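Long-range contacts in peptide synthase (Silicibacter pomeroyi DSS-3, PDB 2QTP), which is of unknown function but may play a part in amino-acid metabolism, and has a variant of the Bacillus chorismate mutase fold: residues A[29-34]-A[164-169]; A[81-86]-A[131-136]. One frame throughout, in Å; residues are numbered along the deposited sequence. Where two conformers were deposited one is given.

Contact 1. Residues A[29-34]-A[164-169]; sequences KAVAVA and MVAVAV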
ATOM      1  N   LYS A  29       8.894  10.620   0.692  1.00 61.98           N
ATOM      2  CA  LYS A  29       7.873   9.657   0.312  1.00 62.83           C
ATOM      3  C   LYS A  29       7.526   8.857   1.558  1.00 61.26           C
ATOM      4  O   LYS A  29       8.406   8.546   2.377  1.00 61.52           O
ATOM      5  CB  LYS A  29       8.392   8.670  -0.736  1.00 62.73           C
ATOM      6  CG  LYS A  29       9.095   9.265  -1.924  1.00 69.89           C
ATOM      7  CD  LYS A  29       9.463   8.135  -2.869  1.00 74.41           C
ATOM      8  CE  LYS A  29      10.038   8.621  -4.180  1.00 82.21           C
ATOM      9  NZ  LYS A  29      10.474   7.428  -4.946  1.00 85.45           N
ATOM     10  N   ALA A  30       6.261   8.502   1.706  1.00 60.47           N
ATOM     11  CA  ALA A  30       5.854   7.649   2.816  1.00 59.73           C
ATOM     12  C   ALA A  30       4.946   6.586   2.263  1.00 60.81           C
ATOM     13  O   ALA A  30       4.225   6.826   1.282  1.00 59.84           O
ATOM     14  CB  ALA A  30       5.151   8.454   3.910  1.00 57.70           C
ATOM     15  N   VAL A  31       4.980   5.411   2.879  1.00 61.44           N
ATOM     16  CA  VAL A  31       4.076   4.323   2.528  1.00 63.34           C
ATOM     17  C   VAL A  31       3.669   3.602   3.824  1.00 64.21           C
ATOM     18  O   VAL A  31       4.499   3.382   4.693  1.00 64.44           O
ATOM     19  CB  VAL A  31       4.680   3.335   1.451  1.00 63.75           C
ATOM     20  CG1 VAL A  31       6.044   2.897   1.775  1.00 65.76           C
ATOM     21  CG2 VAL A  31       3.762   2.103   1.246  1.00 62.36           C
ATOM     22  N   ALA A  32       2.377   3.343   3.979  1.00 63.43           N
ATOM     23  CA  ALA A  32       1.827   2.618   5.128  1.00 63.87           C
ATOM     24  C   ALA A  32       1.268   1.288   4.582  1.00 63.88           C
ATOM     25  O   ALA A  32       0.594   1.270   3.545  1.00 62.71           O
ATOM     26  CB  ALA A  32       0.729   3.455   5.853  1.00 60.38           C
ATOM     27  N   VAL A  33       1.580   0.198   5.281  1.00 62.54           N
ATOM     28  CA  VAL A  33       1.248  -1.163   4.875  1.00 63.35           C
ATOM     29  C   VAL A  33       0.521  -1.898   6.016  1.00 65.21           C
ATOM     30  O   VAL A  33       0.894  -1.751   7.199  1.00 63.67           O
ATOM     31  CB  VAL A  33       2.545  -1.956   4.525  1.00 65.91           C
ATOM     32  CG1 VAL A  33       2.216  -3.343   4.117  1.00 71.79           C
ATOM     33  CG2 VAL A  33       3.290  -1.245   3.432  1.00 66.31           C
ATOM     34  N   ALA A  34      -0.527  -2.648   5.658  1.00 63.48           N
ATOM     35  CA  ALA A  34      -1.273  -3.507   6.614  1.00 65.93           C
ATOM     36  C   ALA A  34      -1.260  -4.921   6.098  1.00 66.24           C
ATOM     37  O   ALA A  34      -1.365  -5.154   4.891  1.00 65.55           O
ATOM     38  CB  ALA A  34      -2.710  -3.041   6.823  1.00 64.73           C
HETATM   39  N   MSE A 164      -1.321  -8.210   1.800  1.00 66.80           N
HETATM   40  CA  MSE A 164      -0.493  -7.079   2.218  1.00 64.78           C
HETATM   41  C   MSE A 164      -0.957  -5.896   1.357  1.00 65.41           C
HETATM   42  O   MSE A 164      -0.871  -5.927   0.133  1.00 64.28           O
HETATM   43  CB  MSE A 164       1.004  -7.382   2.026  1.00 68.39           C
HETATM   44  CG  MSE A 164       1.908  -6.379   2.626  1.00 65.84           C
HETATM   45 SE   MSE A 164       3.765  -6.713   2.521  0.75 63.87          SE
HETATM   46  CE  MSE A 164       4.067  -6.440   0.572  1.00 63.06           C
ATOM     47  N   VAL A 165      -1.526  -4.891   2.001  1.00 65.09           N
ATOM     48  CA  VAL A 165      -2.093  -3.730   1.310  1.00 65.77           C
ATOM     49  C   VAL A 165      -1.246  -2.488   1.653  1.00 64.27           C
ATOM     50  O   VAL A 165      -0.904  -2.306   2.785  1.00 63.83           O
ATOM     51  CB  VAL A 165      -3.540  -3.516   1.815  1.00 67.23           C
ATOM     52  CG1 VAL A 165      -4.226  -2.390   1.030  1.00 66.45           C
ATOM     53  CG2 VAL A 165      -4.320  -4.861   1.753  1.00 63.23           C
ATOM     54  N   ALA A 166      -0.965  -1.638   0.678  1.00 64.32           N
ATOM     55  CA  ALA A 166      -0.153  -0.454   0.844  1.00 63.35           C
ATOM     56  C   ALA A 166      -0.785   0.798   0.226  1.00 62.86           C
ATOM     57  O   ALA A 166      -1.412   0.747  -0.837  1.00 63.21           O
ATOM     58  CB  ALA A 166       1.263  -0.684   0.222  1.00 61.59           C
ATOM     59  N   VAL A 167      -0.611   1.926   0.923  1.00 64.06           N
ATOM     60  CA  VAL A 167      -0.948   3.265   0.420  1.00 59.95           C
ATOM     61  C   VAL A 167       0.306   4.146   0.558  1.00 63.88           C
ATOM     62  O   VAL A 167       0.975   4.143   1.609  1.00 60.92           O
ATOM     63  CB  VAL A 167      -2.127   3.872   1.201  1.00 64.82           C
ATOM     64  CG1 VAL A 167      -2.307   5.348   0.856  1.00 58.31           C
ATOM     65  CG2 VAL A 167      -3.444   3.023   0.966  1.00 56.06           C
ATOM     66  N   ALA A 168       0.635   4.888  -0.498  1.00 61.70           N
ATOM     67  CA  ALA A 168       1.806   5.761  -0.511  1.00 60.42           C
ATOM     68  C   ALA A 168       1.382   7.179  -0.874  1.00 62.88           C
ATOM     69  O   ALA A 168       0.389   7.368  -1.584  1.00 61.18           O
ATOM     70  CB  ALA A 168       2.827   5.252  -1.515  1.00 59.72           C
ATOM     71  N   VAL A 169       2.143   8.147  -0.368  1.00 61.90           N
ATOM     72  CA  VAL A 169       1.960   9.570  -0.586  1.00 64.48           C
ATOM     73  C   VAL A 169       3.365  10.189  -0.671  1.00 64.76           C
ATOM     74  O   VAL A 169       4.296   9.704  -0.022  1.00 65.36           O
ATOM     75  CB  VAL A 169       1.162  10.224   0.597  1.00 65.35           C
ATOM     76  CG1 VAL A 169       0.884  11.685   0.319  1.00 69.34           C
ATOM     77  CG2 VAL A 169      -0.174   9.492   0.834  1.00 66.11           C
TER

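Contact 2. Residues A[81-86]-A[131-136]; sequences GKSAMV and LDVPLG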
ATOM      1  N   GLY A  81      -0.756   6.684  -4.259  1.00 65.06           N
ATOM      2  CA  GLY A  81      -0.817   5.398  -4.955  1.00 63.74           C
ATOM      3  C   GLY A  81      -1.155   4.315  -3.971  1.00 62.20           C
ATOM      4  O   GLY A  81      -1.054   4.526  -2.768  1.00 59.09           O
ATOM      5  N   LYS A  82      -1.582   3.163  -4.478  1.00 60.41           N
ATOM      6  CA  LYS A  82      -1.945   2.055  -3.624  1.00 61.76           C
ATOM      7  C   LYS A  82      -1.681   0.722  -4.344  1.00 61.93           C
ATOM      8  O   LYS A  82      -1.669   0.674  -5.552  1.00 60.75           O
ATOM      9  CB  LYS A  82      -3.406   2.195  -3.199  1.00 62.03           C
ATOM     10  CG  LYS A  82      -4.405   2.132  -4.312  1.00 64.76           C
ATOM     11  CD  LYS A  82      -5.797   2.490  -3.805  1.00 71.12           C
ATOM     12  CE  LYS A  82      -6.840   2.219  -4.855  1.00 67.46           C
ATOM     13  NZ  LYS A  82      -8.195   2.717  -4.451  1.00 69.03           N
ATOM     14  N   SER A  83      -1.410  -0.333  -3.587  1.00 60.49           N
ATOM     15  CA  SER A  83      -1.143  -1.642  -4.150  1.00 61.11           C
ATOM     16  C   SER A  83      -1.561  -2.671  -3.169  1.00 59.56           C
ATOM     17  O   SER A  83      -1.692  -2.376  -1.987  1.00 61.00           O
ATOM     18  CB  SER A  83       0.380  -1.862  -4.385  1.00 59.52           C
ATOM     19  OG  SER A  83       0.776  -1.136  -5.482  1.00 74.87           O
ATOM     20  N   ALA A  84      -1.679  -3.910  -3.639  1.00 60.82           N
ATOM     21  CA  ALA A  84      -1.976  -5.028  -2.742  1.00 62.91           C
ATOM     22  C   ALA A  84      -1.280  -6.286  -3.294  1.00 61.57           C
ATOM     23  O   ALA A  84      -1.182  -6.500  -4.494  1.00 62.96           O
ATOM     24  CB  ALA A  84      -3.486  -5.251  -2.586  1.00 59.99           C
HETATM   25  N   MSE A  85      -0.760  -7.086  -2.387  1.00 63.70           N
HETATM   26  CA  MSE A  85      -0.134  -8.342  -2.742  1.00 63.84           C
HETATM   27  C   MSE A  85      -0.908  -9.408  -1.997  1.00 65.03           C
HETATM   28  O   MSE A  85      -0.959  -9.414  -0.760  1.00 62.72           O
HETATM   29  CB  MSE A  85       1.334  -8.392  -2.331  1.00 62.51           C
HETATM   30  CG  MSE A  85       2.109  -9.674  -2.713  1.00 63.78           C
HETATM   31 SE   MSE A  85       3.938  -9.683  -2.038  0.75 61.49          SE
HETATM   32  CE  MSE A  85       4.820  -8.745  -3.521  1.00 61.54           C
ATOM     33  N   VAL A  86      -1.443 -10.346  -2.773  0.50 66.58           N
ATOM     34  CA  VAL A  86      -2.211 -11.465  -2.244  0.50 66.80           C
ATOM     35  C   VAL A  86      -1.265 -12.625  -1.947  0.50 66.36           C
ATOM     36  O   VAL A  86      -0.342 -12.922  -2.720  0.50 65.43           O
ATOM     37  CB  VAL A  86      -3.276 -11.937  -3.265  0.50 67.56           C
ATOM     38  CG1 VAL A  86      -4.316 -12.840  -2.602  0.50 66.83           C
ATOM     39  CG2 VAL A  86      -3.940 -10.742  -3.905  0.50 66.35           C
ATOM     40  N   LEU A 131       6.889  -5.375  -3.068  1.00 65.04           N
ATOM     41  CA  LEU A 131       5.699  -4.855  -3.753  1.00 64.56           C
ATOM     42  C   LEU A 131       6.050  -3.434  -4.161  1.00 66.19           C
ATOM     43  O   LEU A 131       6.472  -2.629  -3.328  1.00 66.50           O
ATOM     44  CB  LEU A 131       4.471  -4.843  -2.803  1.00 63.52           C
ATOM     45  CG  LEU A 131       3.128  -4.254  -3.225  1.00 64.98           C
ATOM     46  CD1 LEU A 131       2.479  -5.027  -4.396  1.00 66.49           C
ATOM     47  CD2 LEU A 131       2.190  -4.217  -1.967  1.00 60.15           C
ATOM     48  N   ASP A 132       5.869  -3.134  -5.436  1.00 66.49           N
ATOM     49  CA  ASP A 132       6.121  -1.813  -5.939  1.00 71.04           C
ATOM     50  C   ASP A 132       4.826  -1.010  -5.869  1.00 73.50           C
ATOM     51  O   ASP A 132       3.823  -1.405  -6.453  1.00 78.28           O
ATOM     52  CB  ASP A 132       6.608  -1.915  -7.370  1.00 75.84           C
ATOM     53  CG  ASP A 132       7.740  -0.934  -7.684  1.00 87.90           C
ATOM     54  OD1 ASP A 132       7.669   0.293  -7.333  1.00 84.58           O
ATOM     55  OD2 ASP A 132       8.706  -1.429  -8.320  1.00105.61           O
ATOM     56  N   VAL A 133       4.822   0.076  -5.100  1.00 70.32           N
ATOM     57  CA  VAL A 133       3.638   0.927  -4.986  1.00 66.94           C
ATOM     58  C   VAL A 133       3.780   2.112  -5.964  1.00 65.74           C
ATOM     59  O   VAL A 133       4.674   2.914  -5.841  1.00 62.32           O
ATOM     60  CB  VAL A 133       3.433   1.436  -3.563  1.00 63.26           C
ATOM     61  CG1 VAL A 133       2.030   2.095  -3.441  1.00 62.11           C
ATOM     62  CG2 VAL A 133       3.631   0.298  -2.565  1.00 59.10           C
ATOM     63  N   PRO A 134       2.897   2.203  -6.953  1.00 65.95           N
ATOM     64  CA  PRO A 134       2.974   3.296  -7.912  1.00 66.90           C
ATOM     65  C   PRO A 134       2.631   4.664  -7.287  1.00 68.52           C
ATOM     66  O   PRO A 134       1.948   4.732  -6.269  1.00 70.45           O
ATOM     67  CB  PRO A 134       1.951   2.889  -8.970  1.00 65.81           C
ATOM     68  CG  PRO A 134       1.056   1.970  -8.310  1.00 68.26           C
ATOM     69  CD  PRO A 134       1.774   1.302  -7.217  1.00 66.55           C
ATOM     70  N   LEU A 135       3.149   5.735  -7.861  1.00 71.63           N
ATOM     71  CA  LEU A 135       2.884   7.088  -7.357  1.00 73.83           C
ATOM     72  C   LEU A 135       2.505   7.965  -8.546  1.00 77.87           C
ATOM     73  O   LEU A 135       3.342   8.263  -9.395  1.00 78.09           O
ATOM     74  CB  LEU A 135       4.104   7.674  -6.641  1.00 70.68           C
ATOM     75  CG  LEU A 135       4.402   7.206  -5.217  1.00 70.93           C
ATOM     76  CD1 LEU A 135       5.805   7.670  -4.778  1.00 62.92           C
ATOM     77  CD2 LEU A 135       3.345   7.708  -4.257  1.00 68.77           C
ATOM     78  N   GLY A 136       1.245   8.356  -8.612  1.00 81.27           N
ATOM     79  CA  GLY A 136       0.784   9.183  -9.702  1.00 85.52           C
ATOM     80  C   GLY A 136       0.639  10.602  -9.200  1.00 88.64           C
ATOM     81  O   GLY A 136       0.041  10.824  -8.139  1.00 89.75           O
TER

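Contact 1. Residues A[29-34]-A[164-169]
Val-33 meets three residues of the facing strand. Its CB lies 3.9 Å from the carbonyl oxygen of Val-165. From there the two methyls part: CG1, anti to the backbone N (chi1 180°), crosses the side chain of Met-164, a selenomethionine, while CG2 rests against CB of Ala-166 at 3.8 Å. The first of these is tight, with CG1 of Val-33 only 3.4 Å from CG of Met-164; the same methyl is 4.0 Å from SE of Met-164 and 3.5 Å from O of Val-165. Here 29-34 and 164-169 run antiparallel at the centre of the mixed sheet of this chorismate-mutase-like fold. Ala-30, Ala-32 and Ala-34 form hydrogen-bonded pairs with Val-169, Val-167 and Val-165, each joined by two backbone bonds; N of Ala-30 to O of Val-169 is 2.9 Å and nearly straight (170°). Their side chains point to the face where helix 49-70 packs, and the small alanines let it come close, Leu-62 and Arg-65 touching Ala-32. On the other face Val-31 stands beside Ala-168, their CB atoms 4.0 Å apart. The branched Val-31 suits an extended backbone, whereas the alanine methyl leaves room for Val-133 and Leu-135 of strand 131-135.

Contact 2. Residues A[81-86]-A[131-136]
The branched end of Leu-131 closes around CB of Ser-83, setting its CG, CD1 and CD2 about that carbon, with CD1 and CB 3.8 Å apart. The leucine chain reaches toward strand 81-86, CG being anti to the backbone N (chi1 175°), and a branched apolar end suits a place between the sheet and the strand covering it. Met-85, a selenomethionine, lies alongside, its chain running antiparallel to that of the leucine; the bend at chi3 brings its CE to 4.0 Å from CB of Leu-131. An alanine in place of Leu-131 would probably leave a gap over Ser-83 and strip Met-85 of part of the apolar surface beside it. At the other end the packing is close as well: Gly-81 has no beta carbon, and O of Pro-134 therefore comes within 3.1 Å of its CA, with the CA-H aimed almost straight at the oxygen (176°). CG1 of Val-133 lies 3.9 Å from N of Lys-82, whose own side chain leaves the other face of its strand and is buried there, NZ bonding to O of Leu-99. No backbone hydrogen bond joins the two segments, for this is a face-to-face meeting: strand 131-135, paired with 148-152 in a two-stranded antiparallel sheet, lies over one face of the mixed sheet to which 79-86 belongs. In the middle, OG of Ser-83 is 3.2 Å from CD of Pro-134, and its hydroxyl is hydrogen-bonded to that of Ser-121 on the neighbouring parallel strand, which gives this buried polar atom a partner. Pro-134 has no N-H to satisfy there, and its ring presents only carbon to the serine. The solvent side is looser. The carboxylate of Asp-132 points away from 81-86 and is exposed, as suits its charge; the backbone O of Asp-132 does approach, 3.2 Å from OG of Ser-83.

How the contacts relate
After strands 5-15 and 17-18 the chain enters strand 21-37, which holds 29-34, then runs through helix 49-70 to strand 79-86, which holds 81-86. After helix 92-98 and strand 120-124, with residues 104-116 not modelled, it returns as 131-136 and closes contact 2, a loop of 44 residues. It goes on through strand 148-152 to 164-169, where contact 1 closes a loop of 129 residues with contact 2 nested inside. Strand 162-171 lies between 21-37 and 79-86, so the contacts are neighbours: N of Met-85 probably bonds to O of Met-164. Contact 1 joins strands within the mixed sheet; contact 2 joins that sheet to the two-stranded one.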